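PDB 5VIP: MdcE from Pseudomonas aeruginosa, which is the gamma subunit of a biotin-independent malonate decarboxylase and probably acts with a partner subunit in decarboxylating malonyl groups carried on an acyl carrier protein. Local coordinates for residues 150-155 with 179-184; 173-178 with 212-217. All coordinates share one frame; numbering follows the deposited sequence.

Contact 1 (150-155 with 179-184); sequences GLLVGK and VMVHAM
Val179 meets the corner of segment 150-155 with both of its methyl groups, and the spread of that fork shows how one beta-branched residue can fill a bend in a chain. CG1, anti to the backbone N (chi1 -180°), comes within 4.0 Å of Leu152 CB; CG2, the second branch, lies 3.6 Å from Val153 O. Further along the strand, Leu152 and Val181 cross at about a right angle, with CD1 of the leucine 3.7 Å from CG2 of the valine. Polar contact is concentrated on one carbonyl. Gly154 O accepts a hydrogen bond from Met180 N at 3.3 Å, the donor standing 48° out of the carbonyl plane, and also takes a weaker CA-H...O contact from Val179 CA at 3.3 Å. The oxygen thus serves two successive residues where Lys155 and Met180 pair in parallel. On the face of the small sheet that carries these two, the lysine and the selenomethionine run side by side in the same direction, CE to CE 4.0 Å; the bend at chi3 of Met180 (-69°) brings its terminal methyl to the lysine chain.

In the second shell, Asp112 holds Lys155 N through OD1 and Arg24 NH1 donates to Val153 O, so the corner has polar partners outside the two segments. Here the chain leaves the large mixed sheet, where strand 148-152 lies between 106-113 and 170-174, and enters the two-stranded parallel sheet of 155-157 and 180-182, a branching consistent with the crotonase-like fold of carboxyltransferase relatives. Helix 214-219 packs on Val179 and Val181, while helix 24-33 touches Val153 and Val179.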
ATOM      1  N   GLY A 150       8.855  10.374  -6.481  1.00 17.91           N
ATOM      2  CA  GLY A 150       9.507   9.751  -5.345  1.00 16.31           C
ATOM      3  C   GLY A 150      11.019   9.767  -5.522  1.00 19.82           C
ATOM      4  O   GLY A 150      11.532   9.207  -6.489  1.00 19.12           O
ATOM      5  N   LEU A 151      11.734  10.393  -4.589  1.00 17.04           N
ATOM      6  CA  LEU A 151      13.191  10.433  -4.666  1.00 19.49           C
ATOM      7  C   LEU A 151      13.797   9.519  -3.611  1.00 17.09           C
ATOM      8  O   LEU A 151      13.719   9.796  -2.419  1.00 19.20           O
ATOM      9  CB  LEU A 151      13.699  11.865  -4.492  1.00 20.87           C
ATOM     10  CG  LEU A 151      15.225  11.990  -4.529  1.00 19.98           C
ATOM     11  CD1 LEU A 151      15.751  11.631  -5.917  1.00 21.00           C
ATOM     12  CD2 LEU A 151      15.676  13.388  -4.117  1.00 19.91           C
ATOM     13  N   LEU A 152      14.374   8.405  -4.047  1.00 15.95           N
ATOM     14  CA  LEU A 152      14.908   7.428  -3.103  1.00 15.10           C
ATOM     15  C   LEU A 152      16.355   7.762  -2.774  1.00 21.05           C
ATOM     16  O   LEU A 152      17.221   7.562  -3.614  1.00 20.02           O
ATOM     17  CB  LEU A 152      14.830   6.011  -3.686  1.00 18.56           C
ATOM     18  CG  LEU A 152      13.509   5.588  -4.353  1.00 23.28           C
ATOM     19  CD1 LEU A 152      13.473   4.087  -4.601  1.00 20.66           C
ATOM     20  CD2 LEU A 152      12.306   6.040  -3.555  1.00 21.43           C
ATOM     21  N   VAL A 153      16.616   8.241  -1.560  1.00 21.99           N
ATOM     22  CA  VAL A 153      17.965   8.667  -1.204  1.00 21.98           C
ATOM     23  C   VAL A 153      18.569   7.697  -0.204  1.00 26.00           C
ATOM     24  O   VAL A 153      19.760   7.756   0.070  1.00 23.80           O
ATOM     25  CB  VAL A 153      17.986  10.104  -0.634  1.00 21.17           C
ATOM     26  CG1 VAL A 153      17.326  11.067  -1.601  1.00 21.96           C
ATOM     27  CG2 VAL A 153      17.309  10.168   0.735  1.00 22.06           C
ATOM     28  N   GLY A 154      17.748   6.778   0.309  1.00 23.10           N
ATOM     29  CA  GLY A 154      18.217   5.787   1.258  1.00 19.56           C
ATOM     30  C   GLY A 154      17.361   4.531   1.264  1.00 20.68           C
ATOM     31  O   GLY A 154      17.078   3.961   0.223  1.00 21.04           O
ATOM     32  N   LYS A 155      16.944   4.092   2.441  1.00 22.54           N
ATOM     33  CA  LYS A 155      16.125   2.893   2.526  1.00 19.19           C
ATOM     34  C   LYS A 155      14.694   3.183   2.066  1.00 17.81           C
ATOM     35  O   LYS A 155      14.133   4.241   2.345  1.00 19.93           O
ATOM     36  CB  LYS A 155      16.129   2.336   3.946  1.00 24.09           C
ATOM     37  CG  LYS A 155      17.532   2.085   4.485  1.00 30.34           C
ATOM     38  CD  LYS A 155      17.524   1.150   5.681  1.00 31.98           C
ATOM     39  CE  LYS A 155      18.929   1.013   6.275  1.00 33.92           C
ATOM     40  NZ  LYS A 155      19.386   2.327   6.814  1.00 39.92           N
ATOM     41  N   VAL A 179      21.076   2.790  -0.866  1.00 24.05           N
ATOM     42  CA  VAL A 179      19.720   2.902  -1.383  1.00 23.37           C
ATOM     43  C   VAL A 179      19.213   1.497  -1.655  1.00 25.29           C
ATOM     44  O   VAL A 179      19.757   0.784  -2.490  1.00 22.76           O
ATOM     45  CB  VAL A 179      19.642   3.750  -2.663  1.00 22.01           C
ATOM     46  CG1 VAL A 179      18.198   3.840  -3.153  1.00 19.92           C
ATOM     47  CG2 VAL A 179      20.178   5.156  -2.401  1.00 22.80           C
HETATM   48  N   MSE A 180      18.184   1.093  -0.925  1.00 23.44           N
HETATM   49  CA  MSE A 180      17.690  -0.273  -1.020  1.00 22.82           C
HETATM   50  C   MSE A 180      16.175  -0.279  -0.986  1.00 23.56           C
HETATM   51  O   MSE A 180      15.564   0.397  -0.162  1.00 20.63           O
HETATM   52  CB  MSE A 180      18.246  -1.134   0.114  1.00 24.50           C
HETATM   53  CG  MSE A 180      19.753  -1.358   0.020  1.00 33.79           C
HETATM   54 SE   MSE A 180      20.467  -2.232   1.613  1.00 43.33          SE
HETATM   55  CE  MSE A 180      20.250  -0.810   2.914  1.00 32.44           C
ATOM     56  N   VAL A 181      15.588  -1.027  -1.908  1.00 21.69           N
ATOM     57  CA  VAL A 181      14.147  -1.237  -1.933  1.00 20.91           C
ATOM     58  C   VAL A 181      13.906  -2.707  -1.635  1.00 21.18           C
ATOM     59  O   VAL A 181      14.536  -3.569  -2.256  1.00 21.25           O
ATOM     60  CB  VAL A 181      13.529  -0.880  -3.291  1.00 19.61           C
ATOM     61  CG1 VAL A 181      12.002  -1.048  -3.241  1.00 22.17           C
ATOM     62  CG2 VAL A 181      13.914   0.535  -3.710  1.00 26.43           C
ATOM     63  N   HIS A 182      13.029  -2.999  -0.677  1.00 19.33           N
ATOM     64  CA  HIS A 182      12.664  -4.392  -0.406  1.00 18.91           C
ATOM     65  C   HIS A 182      11.390  -4.463   0.421  1.00 20.78           C
ATOM     66  O   HIS A 182      10.893  -3.450   0.902  1.00 18.86           O
ATOM     67  CB  HIS A 182      13.795  -5.127   0.329  1.00 21.70           C
ATOM     68  CG  HIS A 182      13.888  -6.590   0.003  1.00 23.12           C
ATOM     69  ND1 HIS A 182      13.179  -7.555   0.685  1.00 24.19           N
ATOM     70  CD2 HIS A 182      14.630  -7.251  -0.920  1.00 26.82           C
ATOM     71  CE1 HIS A 182      13.471  -8.746   0.192  1.00 23.78           C
ATOM     72  NE2 HIS A 182      14.346  -8.590  -0.786  1.00 26.57           N
ATOM     73  N   ALA A 183      10.892  -5.681   0.596  1.00 21.00           N
ATOM     74  CA  ALA A 183       9.668  -5.933   1.342  1.00 23.38           C
ATOM     75  C   ALA A 183       9.949  -6.278   2.803  1.00 25.62           C
ATOM     76  O   ALA A 183       9.083  -6.118   3.659  1.00 28.72           O
ATOM     77  CB  ALA A 183       8.882  -7.048   0.668  1.00 23.90           C
HETATM   78  N   MSE A 184      11.164  -6.739   3.093  1.00 26.47           N
HETATM   79  CA  MSE A 184      11.549  -7.023   4.476  1.00 28.21           C
HETATM   80  C   MSE A 184      13.039  -6.784   4.705  1.00 30.84           C
HETATM   81  O   MSE A 184      13.840  -6.812   3.759  1.00 28.45           O
HETATM   82  CB  MSE A 184      11.190  -8.462   4.844  1.00 30.24           C
HETATM   83  CG  MSE A 184      12.098  -9.494   4.199  1.00 31.44           C
HETATM   84 SE   MSE A 184      11.365 -11.317   4.275  1.00 54.14          SE
HETATM   85  CE  MSE A 184      10.188 -11.219   2.707  1.00 36.94           C
TER

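Contact 2 (173-178 with 212-217); sequences ALHDPG and YDIDSY
Apolar packing between Ala173 and Ile214 joins strand 170-174 to the first turn of helix 214-219, an example of a junction that is apolar inside and polar toward solvent. Ala173 CB sits 3.8 Å from Ile214 CG1 and equally near CD1. A chi1 of -161° swings the long CG1-CD1 branch of the isoleucine away from its own backbone N and onto the alanine, while CG2, the short branch, lies 4.1 Å from His175 CD2.

The polar pairing is made by two exposed residues, as a His-carboxylate hydrogen bond. His175 NE2 donates to Asp215 OD1 at 2.9 Å, meeting the syn side of that oxygen, which lies close to the imidazole plane; a weak second bond runs to OD2. Ring and carboxylate planes are turned 47° apart, and the N-H...OD1 angle of 139° leaves the bond distinctly bent.

A water bridges the backbones, donating to Asp176 O and accepting from Ile214 N at 2.8 Å, so a helix-start N-H is tied to the loop after the strand.

Within the segments, Asp213 is the N-cap: OD2 accepts from Ser216 N at 2.8 Å and OD1 from Ser216 OG at 2.6 Å. Asp176 OD2 closes an Asx turn with Gly178 N and forms a salt bridge with Arg24.

Two carboxylates thus lie at the start of the helix, where its dipole would tend to stabilise their negative charge. Asp215 may modestly favour a protonated His175, though both are exposed to solvent, which would weaken the effect.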
ATOM      1  N   ALA A 173      15.939   7.117  -8.181  1.00 19.38           N
ATOM      2  CA  ALA A 173      16.764   6.636  -7.086  1.00 21.51           C
ATOM      3  C   ALA A 173      18.200   7.137  -7.231  1.00 22.29           C
ATOM      4  O   ALA A 173      18.715   7.223  -8.340  1.00 23.36           O
ATOM      5  CB  ALA A 173      16.746   5.107  -7.033  1.00 19.56           C
ATOM      6  N   LEU A 174      18.837   7.453  -6.113  1.00 19.42           N
ATOM      7  CA  LEU A 174      20.278   7.672  -6.115  1.00 22.44           C
ATOM      8  C   LEU A 174      20.986   6.327  -6.298  1.00 27.65           C
ATOM      9  O   LEU A 174      20.583   5.309  -5.719  1.00 21.55           O
ATOM     10  CB  LEU A 174      20.726   8.366  -4.829  1.00 21.26           C
ATOM     11  CG  LEU A 174      19.998   9.687  -4.560  1.00 20.56           C
ATOM     12  CD1 LEU A 174      20.541  10.382  -3.338  1.00 21.31           C
ATOM     13  CD2 LEU A 174      20.045  10.586  -5.783  1.00 22.43           C
ATOM     14  N   HIS A 175      22.020   6.317  -7.134  1.00 27.91           N
ATOM     15  CA  HIS A 175      22.732   5.086  -7.434  1.00 21.05           C
ATOM     16  C   HIS A 175      23.832   4.917  -6.398  1.00 27.59           C
ATOM     17  O   HIS A 175      24.979   5.320  -6.615  1.00 26.15           O
ATOM     18  CB  HIS A 175      23.299   5.116  -8.860  1.00 23.52           C
ATOM     19  CG  HIS A 175      23.889   3.814  -9.309  1.00 28.98           C
ATOM     20  ND1 HIS A 175      25.239   3.543  -9.244  1.00 28.05           N
ATOM     21  CD2 HIS A 175      23.310   2.708  -9.836  1.00 30.89           C
ATOM     22  CE1 HIS A 175      25.467   2.327  -9.707  1.00 28.16           C
ATOM     23  NE2 HIS A 175      24.314   1.798 -10.072  1.00 30.77           N
ATOM     24  N   ASP A 176      23.469   4.318  -5.270  1.00 23.56           N
ATOM     25  CA  ASP A 176      24.337   4.234  -4.096  1.00 24.01           C
ATOM     26  C   ASP A 176      23.992   2.979  -3.297  1.00 28.52           C
ATOM     27  O   ASP A 176      22.818   2.593  -3.231  1.00 25.69           O
ATOM     28  CB  ASP A 176      24.171   5.497  -3.248  1.00 28.20           C
ATOM     29  CG  ASP A 176      24.846   5.396  -1.906  1.00 31.09           C
ATOM     30  OD1 ASP A 176      26.057   5.669  -1.842  1.00 33.13           O
ATOM     31  OD2 ASP A 176      24.171   5.051  -0.911  1.00 29.48           O
ATOM     32  N   PRO A 177      25.003   2.327  -2.693  1.00 27.58           N
ATOM     33  CA  PRO A 177      24.762   1.062  -1.985  1.00 28.07           C
ATOM     34  C   PRO A 177      23.848   1.188  -0.771  1.00 28.13           C
ATOM     35  O   PRO A 177      23.323   0.174  -0.305  1.00 28.35           O
ATOM     36  CB  PRO A 177      26.172   0.629  -1.545  1.00 27.53           C
ATOM     37  CG  PRO A 177      27.087   1.301  -2.491  1.00 26.24           C
ATOM     38  CD  PRO A 177      26.447   2.627  -2.786  1.00 27.03           C
ATOM     39  N   GLY A 178      23.662   2.401  -0.263  1.00 21.20           N
ATOM     40  CA  GLY A 178      22.770   2.609   0.863  1.00 24.51           C
ATOM     41  C   GLY A 178      21.312   2.718   0.439  1.00 25.89           C
ATOM     42  O   GLY A 178      20.418   2.755   1.278  1.00 25.18           O
ATOM     43  N   TYR A 212      18.589  -6.738  -2.743  1.00 27.98           N
ATOM     44  CA  TYR A 212      18.409  -5.479  -2.019  1.00 30.88           C
ATOM     45  C   TYR A 212      19.014  -4.265  -2.745  1.00 32.53           C
ATOM     46  O   TYR A 212      18.598  -3.130  -2.512  1.00 36.08           O
ATOM     47  CB  TYR A 212      19.012  -5.601  -0.610  1.00 30.53           C
ATOM     48  CG  TYR A 212      18.151  -6.412   0.332  1.00 29.69           C
ATOM     49  CD1 TYR A 212      18.193  -7.804   0.321  1.00 27.81           C
ATOM     50  CD2 TYR A 212      17.274  -5.788   1.212  1.00 26.19           C
ATOM     51  CE1 TYR A 212      17.397  -8.553   1.171  1.00 28.54           C
ATOM     52  CE2 TYR A 212      16.470  -6.528   2.066  1.00 28.77           C
ATOM     53  CZ  TYR A 212      16.528  -7.914   2.033  1.00 26.00           C
ATOM     54  OH  TYR A 212      15.730  -8.645   2.881  1.00 32.39           O
ATOM     55  N   ASP A 213      19.985  -4.500  -3.624  1.00 32.91           N
ATOM     56  CA  ASP A 213      20.682  -3.400  -4.294  1.00 31.89           C
ATOM     57  C   ASP A 213      19.828  -2.712  -5.355  1.00 27.35           C
ATOM     58  O   ASP A 213      18.903  -3.303  -5.916  1.00 28.50           O
ATOM     59  CB  ASP A 213      21.961  -3.901  -4.946  1.00 32.27           C
ATOM     60  CG  ASP A 213      21.681  -4.736  -6.171  1.00 31.24           C
ATOM     61  OD1 ASP A 213      21.340  -5.926  -6.006  1.00 33.15           O
ATOM     62  OD2 ASP A 213      21.772  -4.200  -7.292  1.00 31.82           O
ATOM     63  N   ILE A 214      20.178  -1.472  -5.673  1.00 23.66           N
ATOM     64  CA  ILE A 214      19.340  -0.662  -6.535  1.00 22.13           C
ATOM     65  C   ILE A 214      19.513  -1.010  -8.020  1.00 26.47           C
ATOM     66  O   ILE A 214      18.627  -0.740  -8.829  1.00 25.59           O
ATOM     67  CB  ILE A 214      19.612   0.842  -6.284  1.00 24.96           C
ATOM     68  CG1 ILE A 214      18.450   1.691  -6.800  1.00 28.03           C
ATOM     69  CG2 ILE A 214      20.972   1.257  -6.841  1.00 25.79           C
ATOM     70  CD1 ILE A 214      17.129   1.425  -6.059  1.00 22.59           C
ATOM     71  N   ASP A 215      20.632  -1.634  -8.391  1.00 31.09           N
ATOM     72  CA  ASP A 215      20.784  -2.081  -9.773  1.00 27.46           C
ATOM     73  C   ASP A 215      19.792  -3.202 -10.099  1.00 24.16           C
ATOM     74  O   ASP A 215      19.146  -3.192 -11.151  1.00 24.30           O
ATOM     75  CB  ASP A 215      22.213  -2.548 -10.039  1.00 29.83           C
ATOM     76  CG  ASP A 215      23.149  -1.396 -10.333  1.00 31.89           C
ATOM     77  OD1 ASP A 215      22.689  -0.403 -10.930  1.00 33.96           O
ATOM     78  OD2 ASP A 215      24.337  -1.480  -9.964  1.00 41.11           O
ATOM     79  N   SER A 216      19.690  -4.171  -9.193  1.00 24.94           N
ATOM     80  CA  SER A 216      18.710  -5.240  -9.320  1.00 24.06           C
ATOM     81  C   SER A 216      17.297  -4.685  -9.448  1.00 24.89           C
ATOM     82  O   SER A 216      16.542  -5.108 -10.322  1.00 23.51           O
ATOM     83  CB  SER A 216      18.786  -6.175  -8.119  1.00 28.94           C
ATOM     84  OG  SER A 216      20.023  -6.863  -8.097  1.00 30.10           O
ATOM     85  N   TYR A 217      16.949  -3.737  -8.578  1.00 21.91           N
ATOM     86  CA  TYR A 217      15.615  -3.142  -8.602  1.00 22.58           C
ATOM     87  C   TYR A 217      15.366  -2.440  -9.930  1.00 23.80           C
ATOM     88  O   TYR A 217      14.295  -2.578 -10.519  1.00 24.42           O
ATOM     89  CB  TYR A 217      15.434  -2.166  -7.431  1.00 23.08           C
ATOM     90  CG  TYR A 217      14.052  -1.546  -7.349  1.00 21.47           C
ATOM     91  CD1 TYR A 217      12.974  -2.269  -6.852  1.00 22.34           C
ATOM     92  CD2 TYR A 217      13.831  -0.235  -7.754  1.00 20.20           C
ATOM     93  CE1 TYR A 217      11.709  -1.709  -6.769  1.00 21.41           C
ATOM     94  CE2 TYR A 217      12.564   0.336  -7.682  1.00 22.64           C
ATOM     95  CZ  TYR A 217      11.508  -0.408  -7.181  1.00 24.08           C
ATOM     96  OH  TYR A 217      10.247   0.148  -7.100  1.00 22.59           O
TER
HETATM   97  O   HOH W   1      21.867  -0.282  -3.787  1.00 24.88           O

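How the contacts relate
Contacts 1 and 2 lie with their centres about 8 Å apart and interlock along the chain, since their segments alternate. Strands 148-152 and 170-174 are sheet neighbours, joined by Leu152 O and Leu174 N at 3.0 Å, a probable hydrogen bond. At the C-terminal end of segment 179-184, Met184 O lies 2.8 Å from Tyr212 OH, also a probable hydrogen bond, and the His182 and Tyr212 rings stack. Ile214 is common to both contacts, its side chain touching residues of each. Arg24 is likewise shared, reaching Val153 O and Asp176. A chain of another protein covers part of segment 179-184 and also packs on Tyr217.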